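Local structure of EpsJ (Vibrio vulnificus, 2RET) at residues 26-29 against 30-34. The protein is a pseudopilin of the type 2 secretion system that forms a complex with the pseudopilin EpsI and probably belongs to the pseudopilus that serves protein export. Sequence-based numbering, arbitrary orientation.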
ATOM      1  N   VAL B  26      14.280  10.662 -20.026  1.00 14.49           N
ATOM      2  CA  VAL B  26      13.523   9.489 -19.601  1.00 14.76           C
ATOM      3  C   VAL B  26      14.250   8.761 -18.486  1.00 15.35           C
ATOM      4  O   VAL B  26      13.662   8.435 -17.478  1.00 15.68           O
ATOM      5  CB  VAL B  26      13.188   8.524 -20.804  1.00 14.85           C
ATOM      6  CG1 VAL B  26      12.686   7.131 -20.329  1.00 12.43           C
ATOM      7  CG2 VAL B  26      12.180   9.171 -21.704  1.00 12.74           C
HETATM    8  N   MSE B  27      15.535   8.512 -18.682  1.00 16.75           N
HETATM    9  CA  MSE B  27      16.400   7.892 -17.667  1.00 17.69           C
HETATM   10  C   MSE B  27      16.454   8.655 -16.343  1.00 16.34           C
HETATM   11  O   MSE B  27      16.341   8.075 -15.270  1.00 15.65           O
HETATM   12  CB  MSE B  27      17.799   7.722 -18.235  1.00 18.40           C
HETATM   13  CG  MSE B  27      18.733   6.947 -17.310  1.00 25.93           C
HETATM   14 SE   MSE B  27      18.324   5.018 -17.231  1.00 45.32          SE
HETATM   15  CE  MSE B  27      19.547   4.577 -18.746  1.00 38.38           C
HETATM   16  N   MSE B  28      16.619   9.953 -16.429  1.00 16.53           N
HETATM   17  CA  MSE B  28      16.637  10.828 -15.248  1.00 18.18           C
HETATM   18  C   MSE B  28      15.311  10.918 -14.543  1.00 17.54           C
HETATM   19  O   MSE B  28      15.269  11.023 -13.323  1.00 18.38           O
HETATM   20  CB  MSE B  28      17.045  12.230 -15.637  1.00 18.33           C
HETATM   21  CG  MSE B  28      18.413  12.279 -16.248  1.00 22.72           C
HETATM   22 SE   MSE B  28      18.897  14.095 -16.787  1.00 34.55          SE
HETATM   23  CE  MSE B  28      18.460  15.095 -15.163  1.00 26.25           C
ATOM     24  N   ASP B  29      14.229  10.872 -15.308  1.00 17.24           N
ATOM     25  CA  ASP B  29      12.881  10.818 -14.744  1.00 17.20           C
ATOM     26  C   ASP B  29      12.745   9.539 -13.958  1.00 16.70           C
ATOM     27  O   ASP B  29      12.203   9.541 -12.844  1.00 16.98           O
ATOM     28  CB  ASP B  29      11.788  10.854 -15.831  1.00 17.07           C
ATOM     29  CG  ASP B  29      11.129  12.228 -15.995  1.00 18.37           C
ATOM     30  OD1 ASP B  29      11.145  13.034 -15.074  1.00 19.80           O
ATOM     31  OD2 ASP B  29      10.492  12.488 -17.038  1.00 18.69           O
ATOM     32  N   SER B  30      13.236   8.448 -14.530  1.00 16.14           N
ATOM     33  CA  SER B  30      13.102   7.147 -13.881  1.00 16.51           C
ATOM     34  C   SER B  30      13.820   7.143 -12.531  1.00 15.79           C
ATOM     35  O   SER B  30      13.317   6.549 -11.582  1.00 16.89           O
ATOM     36  CB  SER B  30      13.598   5.995 -14.776  1.00 16.25           C
ATOM     37  OG  SER B  30      15.041   5.922 -14.868  1.00 18.43           O
ATOM     38  N   ASP B  31      14.975   7.806 -12.461  1.00 14.58           N
ATOM     39  CA  ASP B  31      15.838   7.780 -11.275  1.00 14.21           C
ATOM     40  C   ASP B  31      15.398   8.789 -10.210  1.00 13.16           C
ATOM     41  O   ASP B  31      15.171   8.437  -9.068  1.00 12.25           O
ATOM     42  CB  ASP B  31      17.303   8.060 -11.636  1.00 13.93           C
ATOM     43  CG  ASP B  31      17.987   6.909 -12.338  1.00 14.50           C
ATOM     44  OD1 ASP B  31      17.605   5.728 -12.161  1.00 13.08           O
ATOM     45  OD2 ASP B  31      18.968   7.189 -13.076  1.00 14.67           O
ATOM     46  N   PHE B  32      15.309  10.045 -10.600  1.00 13.39           N
ATOM     47  CA  PHE B  32      15.040  11.105  -9.668  1.00 13.40           C
ATOM     48  C   PHE B  32      13.603  11.122  -9.133  1.00 14.60           C
ATOM     49  O   PHE B  32      13.348  11.689  -8.047  1.00 15.96           O
ATOM     50  CB  PHE B  32      15.413  12.446 -10.272  1.00 13.63           C
ATOM     51  CG  PHE B  32      16.877  12.670 -10.368  1.00 11.97           C
ATOM     52  CD1 PHE B  32      17.588  13.085  -9.269  1.00 11.21           C
ATOM     53  CD2 PHE B  32      17.541  12.514 -11.573  1.00 12.06           C
ATOM     54  CE1 PHE B  32      18.951  13.302  -9.354  1.00 12.55           C
ATOM     55  CE2 PHE B  32      18.912  12.692 -11.653  1.00 12.42           C
ATOM     56  CZ  PHE B  32      19.619  13.096 -10.536  1.00 10.09           C
ATOM     57  N   ARG B  33      12.666  10.529  -9.865  1.00 14.72           N
ATOM     58  CA  ARG B  33      11.320  10.383  -9.342  1.00 16.00           C
ATOM     59  C   ARG B  33      11.161   9.184  -8.373  1.00 16.51           C
ATOM     60  O   ARG B  33      10.134   9.078  -7.698  1.00 16.94           O
ATOM     61  CB  ARG B  33      10.296  10.280 -10.473  1.00 15.55           C
ATOM     62  CG  ARG B  33      10.096  11.544 -11.274  1.00 15.36           C
ATOM     63  CD  ARG B  33       9.176  11.198 -12.398  1.00 13.20           C
ATOM     64  NE  ARG B  33       8.867  12.233 -13.378  1.00 12.92           N
ATOM     65  CZ  ARG B  33       7.848  13.090 -13.298  1.00 14.41           C
ATOM     66  NH1 ARG B  33       7.027  13.109 -12.263  1.00 12.64           N
ATOM     67  NH2 ARG B  33       7.641  13.937 -14.296  1.00 16.43           N
ATOM     68  N   GLN B  34      12.149   8.296  -8.326  1.00 16.45           N
ATOM     69  CA  GLN B  34      12.084   7.091  -7.519  1.00 16.54           C
ATOM     70  C   GLN B  34      13.192   7.042  -6.455  1.00 15.69           C
ATOM     71  O   GLN B  34      13.645   5.960  -6.052  1.00 14.36           O
ATOM     72  CB  GLN B  34      12.106   5.854  -8.433  1.00 17.21           C
ATOM     73  CG  GLN B  34      10.910   5.863  -9.413  1.00 18.05           C
ATOM     74  CD  GLN B  34      10.410   4.513  -9.719  1.00 20.97           C
ATOM     75  OE1 GLN B  34       9.391   4.046  -9.171  1.00 24.23           O
ATOM     76  NE2 GLN B  34      11.116   3.841 -10.597  1.00 25.53           N
TER
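Asp29 and Arg33, one turn apart near the C-terminal end of helix 10-32, lie side by side and form a salt bridge: Arg33 NE donates to Asp29 OD1 at 3.0 Å. The arginine chain runs extended from CG to NE, which lays NE alongside Asp29, and the bend at chi4 (-90°) turns the guanidinium so that Arg33 NH2 stays 3.7 Å from Asp29 OD1. NE meets OD1 from above the carboxylate plane, and the two flat groups are turned 55° apart, so this is a single-point grip and not a flat two-pronged pair.

On another side of the helix, Ser30 reaches back to the preceding turn. With chi1 at 75° its OG sits between the backbone N and the carbonyl carbon, and donates to Met27 O at a short 2.5 Å. That oxygen also accepts from Asp31 N, at 3.1 Å, so side chain and backbone share it. Phe32 presents its ring edge to Met28 O, with CD2 3.2 Å from that oxygen, while Met28 CB lies 4.1 Å from CD2. The Phe32 ring also meets those of Phe68, Tyr90 and Tyr165, packing the helix end against strands 64-74, 79-93 and 159-166 of this pilin-like fold.

Phe32 and Met28 thus enter the apolar packing, while Asp31, though buried, is satisfied by Tyr90, Arg70 and Arg99. Asp29 OD1 is shared by Arg33 and Arg163, and its charge probably balances part of theirs.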